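Local coordinates for protein formiminoglutamase (Trypanosoma cruzi, PDB 4MYK) that hydrolyses N-formimino-L-glutamate to L-glutamate and formamide at a manganese site, as an arginase-like metalloenzyme, at residues L285-E288 and Y289-P292; N122-S125 and A126-R130; S257-E260 and A261-C265. The protein carries 1 engineered substitution. All coordinates share one frame; numbering follows the deposited sequence.

Contact 1. Residues L285-E288 and Y289-P292; sequences LVEE and YRSP
E287 is extended, and the chain bends over E288 and Y289 into helix 290-306, which brings the E287 side chain over the first turn, against S291. This is a helix N-terminal capping arrangement, made by a glutamate that precedes the turn into the helix. The E287 carboxylate lies across the start of the helix and accepts four hydrogen bonds, two on each oxygen. E287 OE1 takes S291 N at 2.8 Å on its syn lone pair. S291 OG donates to the same E287 OE1 at 2.6 Å, from the anti side and close to the carboxylate plane. E287 OE2 receives R290 N at 2.8 Å, again on a syn lone pair and nearly straight, at 165°. Y289 N reaches E287 OE2 at 3.0 Å from well above the plane. Donors in and out of the plane thus fix both the place and the rotation of the group. The torsions bring it there: CG of E287 is anti to the backbone N (chi1 -167°), and the chain then bends at chi2 (-83°), which turns the carboxylate toward the N-H groups of the first turn. The clustered N-H groups and the helix start probably favour its ionised form. S291 OG also bonds G247 N. R290 NH2 bonds S243 O of its own chain, and R290 NE bonds S242 OG of a second subunit, so this helix start also lies at a subunit contact. Y289 packs edge-to-face with F62, and P292 touches A58 and F62, which joins the turn to helix 55-63. The P292 ring also sits against the backbone of E288, where P292 CG comes within 3.3 Å of E288 O.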
# COMPACT_ATOMS: atom_id res chain seq x y z
N LEU A 285 -13.64 -13.10 5.48
CA LEU A 285 -14.89 -12.37 5.27
C LEU A 285 -14.58 -10.89 5.06
O LEU A 285 -15.33 -10.20 4.38
CB LEU A 285 -15.84 -12.50 6.44
CG LEU A 285 -16.05 -13.90 7.02
CD1 LEU A 285 -17.32 -13.93 7.86
CD2 LEU A 285 -16.10 -14.91 5.89
N VAL A 286 -13.49 -10.41 5.65
CA VAL A 286 -13.09 -9.03 5.41
C VAL A 286 -12.39 -8.86 4.06
O VAL A 286 -12.73 -7.95 3.30
CB VAL A 286 -12.23 -8.45 6.54
CG1 VAL A 286 -11.75 -7.06 6.15
CG2 VAL A 286 -13.02 -8.40 7.83
N GLU A 287 -11.44 -9.74 3.76
CA GLU A 287 -10.85 -9.83 2.43
C GLU A 287 -10.32 -11.25 2.26
O GLU A 287 -9.70 -11.79 3.17
CB GLU A 287 -9.73 -8.79 2.25
CG GLU A 287 -9.29 -8.60 0.80
CD GLU A 287 -8.28 -9.64 0.36
OE1 GLU A 287 -7.47 -10.08 1.21
OE2 GLU A 287 -8.27 -10.01 -0.83
N GLU A 288 -10.57 -11.86 1.10
CA GLU A 288 -10.42 -13.31 0.99
C GLU A 288 -9.32 -13.83 0.07
O GLU A 288 -9.03 -15.03 0.08
CB GLU A 288 -11.75 -13.93 0.56
CG GLU A 288 -12.21 -13.46 -0.80
CD GLU A 288 -13.03 -14.50 -1.52
OE1 GLU A 288 -13.14 -14.40 -2.76
OE2 GLU A 288 -13.56 -15.43 -0.86
N TYR A 289 -8.70 -12.98 -0.74
CA TYR A 289 -7.67 -13.48 -1.66
C TYR A 289 -6.23 -13.02 -1.33
O TYR A 289 -5.33 -13.84 -1.17
CB TYR A 289 -8.02 -13.15 -3.12
CG TYR A 289 -7.23 -14.00 -4.10
CD1 TYR A 289 -7.68 -15.26 -4.47
CD2 TYR A 289 -6.01 -13.56 -4.63
CE1 TYR A 289 -6.96 -16.05 -5.36
CE2 TYR A 289 -5.28 -14.35 -5.51
CZ TYR A 289 -5.77 -15.59 -5.87
OH TYR A 289 -5.06 -16.39 -6.75
N ARG A 290 -6.04 -11.70 -1.21
CA ARG A 290 -4.72 -11.12 -1.02
C ARG A 290 -4.14 -11.43 0.35
O ARG A 290 -2.92 -11.67 0.51
CB ARG A 290 -4.80 -9.60 -1.20
CG ARG A 290 -5.15 -9.14 -2.61
CD ARG A 290 -5.26 -7.61 -2.69
NE ARG A 290 -4.02 -6.92 -2.33
CZ ARG A 290 -3.92 -5.94 -1.42
NH1 ARG A 290 -4.98 -5.51 -0.75
NH2 ARG A 290 -2.74 -5.38 -1.18
N SER A 291 -5.01 -11.41 1.35
CA SER A 291 -4.57 -11.51 2.74
C SER A 291 -4.15 -12.94 3.14
O SER A 291 -3.13 -13.13 3.80
CB SER A 291 -5.64 -10.93 3.66
OG SER A 291 -5.95 -9.61 3.25
N PRO A 292 -4.94 -13.94 2.73
CA PRO A 292 -4.52 -15.34 2.92
C PRO A 292 -3.20 -15.69 2.22
O PRO A 292 -2.43 -16.48 2.75
CB PRO A 292 -5.69 -16.12 2.31
CG PRO A 292 -6.87 -15.22 2.56
CD PRO A 292 -6.35 -13.83 2.34

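Contact 2. Residues N122-S125 and A126-R130; sequences NDQS and APNGR
N128 lays its amide end against the backbone carbonyl of Q124, with N128 CG 3.2 Å from Q124 O. The overlap follows from the torsion: CG of N128 lies beside its own backbone N (chi1 -71°), and the group points toward the N-terminal end of the helix, over Q124 O. ND2 of N128 is also near Q124 O, but at a poor angle for bonding. Its partner is D278 OD2, on strand 274-280. The side chain of Q124 passes N128 at a slant, with CG of Q124 3.9 Å from ND2 of N128 and the two amide planes 43° apart. The same Q124 O takes N128 N in a nearly straight bond, in the carbonyl plane. P127 CD packs against two carbonyl oxygens, 3.1 Å from D123 O and 3.0 Å from Q124 O. P127 N has no hydrogen to give; D123 O and Q124 O are met by the N-H groups of A126 and N128. A126 N approaches D123 O at 3.3 Å, from above the carbonyl plane. These residues form the passage from the short 3-10 turn 122-124 into helix 125-135, just after strand 114-119 of the arginase/deacetylase alpha/beta fold. N122, which opens the turn, binds manganese together with D146 and D236. S125 follows it closely, and S125 OG lies within bonding reach of both D278 OD2 and N122 O, which compete for its one proton. The turn and the helix start are buried between strand 274-280 and helices 94-110 and 165-170. Further along, G129 N reaches S125 O at 2.9 Å. R130 folds back, so that A126 O lies 3.6 Å above the middle of one guanidinium face, while R130 NE forms a salt bridge with E102.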
# COMPACT_ATOMS: atom_id res chain seq x y z
N ASN A 122 -7.20 -13.88 18.35
CA ASN A 122 -6.12 -13.71 19.33
C ASN A 122 -6.15 -14.69 20.50
O ASN A 122 -5.10 -15.05 21.06
CB ASN A 122 -6.15 -12.30 19.94
CG ASN A 122 -5.86 -11.19 18.93
OD1 ASN A 122 -4.97 -11.31 18.08
ND2 ASN A 122 -6.60 -10.10 19.05
N ASP A 123 -7.36 -15.10 20.87
CA ASP A 123 -7.57 -15.83 22.13
C ASP A 123 -6.87 -17.20 22.19
O ASP A 123 -6.60 -17.72 23.27
CB ASP A 123 -9.06 -15.95 22.42
CG ASP A 123 -9.68 -14.61 22.81
OD1 ASP A 123 -10.89 -14.58 23.16
OD2 ASP A 123 -8.98 -13.58 22.77
N GLN A 124 -6.57 -17.76 21.01
CA GLN A 124 -5.82 -19.00 20.90
C GLN A 124 -4.45 -18.91 21.59
O GLN A 124 -3.88 -19.93 21.98
CB GLN A 124 -5.63 -19.35 19.42
CG GLN A 124 -4.60 -18.47 18.69
CD GLN A 124 -4.41 -18.88 17.25
OE1 GLN A 124 -5.01 -19.84 16.77
NE2 GLN A 124 -3.57 -18.14 16.53
N SER A 125 -3.94 -17.69 21.74
CA SER A 125 -2.59 -17.48 22.25
C SER A 125 -2.46 -17.86 23.71
O SER A 125 -1.38 -18.23 24.16
CB SER A 125 -2.17 -16.03 22.06
OG SER A 125 -2.40 -15.61 20.73
N ALA A 126 -3.57 -17.76 24.45
CA ALA A 126 -3.55 -18.14 25.86
C ALA A 126 -3.26 -19.64 26.03
O ALA A 126 -2.30 -20.02 26.70
CB ALA A 126 -4.84 -17.73 26.55
N PRO A 127 -4.08 -20.51 25.40
CA PRO A 127 -3.82 -21.95 25.41
C PRO A 127 -2.40 -22.27 24.95
O PRO A 127 -1.69 -23.07 25.57
CB PRO A 127 -4.81 -22.50 24.39
CG PRO A 127 -5.92 -21.52 24.37
CD PRO A 127 -5.30 -20.18 24.64
N ASN A 128 -2.00 -21.65 23.84
CA ASN A 128 -0.68 -21.84 23.26
C ASN A 128 0.46 -21.52 24.21
O ASN A 128 1.44 -22.26 24.31
CB ASN A 128 -0.55 -20.99 21.99
CG ASN A 128 -1.39 -21.51 20.85
OD1 ASN A 128 -1.87 -22.65 20.89
ND2 ASN A 128 -1.56 -20.70 19.82
N GLY A 129 0.34 -20.40 24.91
CA GLY A 129 1.32 -20.00 25.90
C GLY A 129 1.41 -20.95 27.08
O GLY A 129 2.50 -21.24 27.57
N ARG A 130 0.25 -21.41 27.56
CA ARG A 130 0.24 -22.37 28.68
C ARG A 130 0.88 -23.70 28.29
O ARG A 130 1.60 -24.31 29.08
CB ARG A 130 -1.19 -22.58 29.19
CG ARG A 130 -1.72 -21.40 29.99
CD ARG A 130 -3.04 -21.72 30.66
NE ARG A 130 -4.10 -22.02 29.70
CZ ARG A 130 -4.89 -21.10 29.15
NH1 ARG A 130 -4.73 -19.82 29.45
NH2 ARG A 130 -5.84 -21.47 28.29

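Contact 3. Residues S257-E260 and A261-C265; sequences SAQE and AFDMC
Q259 and D263 meet one turn apart on helix 258-270, and the start of that helix is closed by a capping box of S257 and E260. In the box, S257 N gives a strong bond to E260 OE1, 2.7 Å long, which arrives on the anti side of the carboxylate. The return bond, from E260 N to S257 OG, is weak, as is the one from S257 OG to E260 OE1. E260 OE1 also forms a salt bridge with R212, so it serves both the cap and that arginine. A258 N is satisfied by D244 OD2. The carbonyls of the first turn are met in regular helical order. S257 O takes A261 N, A258 O takes F262 N, Q259 O takes D263 N, and E260 O takes M264 N. Q259 NE2 donates to D263 OD1 at 2.8 Å. The donation lies in the amide plane of Q259, but comes from above the carboxylate plane of D263, and the two planes are 54° apart. Q259 runs out opposite its backbone N (chi1 -166°), and a kink at chi2 carries the amide along the helix to D263. Inward, A261 and M264 face strand 231-236, where both touch F235. This is the helix of a beta-alpha-beta unit running from strand 231-236 to strand 274-280. Q259 and F262 also pack on V254 of a second subunit, and F262 stacks with H301 of helix 290-306. The F262 ring lies close against its own helix, with A258 O 3.2 Å above one face, toward the rim, and A258 CB 4.4 Å from F262 CZ.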
# COMPACT_ATOMS: atom_id res chain seq x y z
N SER A 257 4.86 -3.77 6.91
CA SER A 257 4.61 -4.12 5.53
C SER A 257 4.71 -5.64 5.37
O SER A 257 5.23 -6.34 6.24
CB SER A 257 5.60 -3.41 4.60
OG SER A 257 6.91 -3.90 4.79
N ALA A 258 4.19 -6.14 4.26
CA ALA A 258 4.27 -7.57 3.99
C ALA A 258 5.73 -8.05 3.96
O ALA A 258 6.05 -9.08 4.55
CB ALA A 258 3.51 -7.93 2.68
N GLN A 259 6.61 -7.30 3.30
CA GLN A 259 8.04 -7.66 3.24
C GLN A 259 8.68 -7.74 4.63
O GLN A 259 9.47 -8.65 4.91
CB GLN A 259 8.82 -6.67 2.38
CG GLN A 259 10.22 -7.15 2.01
CD GLN A 259 10.21 -8.53 1.35
OE1 GLN A 259 9.63 -8.72 0.28
NE2 GLN A 259 10.86 -9.49 1.98
N GLU A 260 8.35 -6.78 5.50
CA GLU A 260 8.84 -6.80 6.87
C GLU A 260 8.36 -8.06 7.59
O GLU A 260 9.14 -8.73 8.25
CB GLU A 260 8.36 -5.56 7.62
CG GLU A 260 9.02 -4.28 7.16
CD GLU A 260 8.42 -3.08 7.85
OE1 GLU A 260 7.18 -3.05 8.01
OE2 GLU A 260 9.19 -2.17 8.25
N ALA A 261 7.07 -8.36 7.44
CA ALA A 261 6.48 -9.56 8.00
C ALA A 261 7.25 -10.81 7.56
O ALA A 261 7.67 -11.61 8.40
CB ALA A 261 5.02 -9.67 7.60
N PHE A 262 7.44 -10.97 6.25
CA PHE A 262 8.22 -12.09 5.71
C PHE A 262 9.61 -12.13 6.32
O PHE A 262 10.06 -13.17 6.80
CB PHE A 262 8.38 -11.95 4.20
CG PHE A 262 7.10 -12.00 3.45
CD1 PHE A 262 5.91 -12.28 4.09
CD2 PHE A 262 7.08 -11.76 2.08
CE1 PHE A 262 4.72 -12.32 3.39
CE2 PHE A 262 5.90 -11.80 1.37
CZ PHE A 262 4.71 -12.08 2.03
N ASP A 263 10.31 -11.00 6.27
CA ASP A 263 11.65 -10.90 6.83
C ASP A 263 11.70 -11.29 8.31
O ASP A 263 12.67 -11.89 8.76
CB ASP A 263 12.21 -9.49 6.65
CG ASP A 263 12.56 -9.18 5.20
OD1 ASP A 263 12.28 -10.01 4.32
OD2 ASP A 263 13.11 -8.09 4.95
N MET A 264 10.65 -10.93 9.05
CA MET A 264 10.58 -11.25 10.48
C MET A 264 10.31 -12.73 10.71
O MET A 264 10.83 -13.33 11.64
CB MET A 264 9.49 -10.44 11.17
CG MET A 264 9.77 -8.95 11.28
SD MET A 264 8.27 -8.09 11.80
CE MET A 264 7.98 -8.83 13.40
N CYS A 265 9.45 -13.31 9.87
CA CYS A 265 9.17 -14.73 9.94
C CYS A 265 10.40 -15.58 9.59
O CYS A 265 10.65 -16.61 10.23
CB CYS A 265 7.98 -15.09 9.05
SG CYS A 265 6.43 -14.54 9.77

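Along the chain the order is contact 2, contact 3, contact 1, and each lies at the start of a helix in the one arginase-type alpha/beta fold. Contact 2 follows strand 114-119 and contact 1 follows strand 274-280, while contact 3 begins the helix between strands 231-236 and 274-280. These three strands are neighbours in the eight-stranded parallel sheet. The centres of contacts 1 and 3 are about 18 Å apart. Those of contacts 2 and 3 are about 22 Å apart, and those of contacts 1 and 2 about 23 Å. None touch. Contact 2 holds a manganese ligand. Contact 1 starts helix 290-306, and the helix of contact 3 packs on it. Both reach a second subunit.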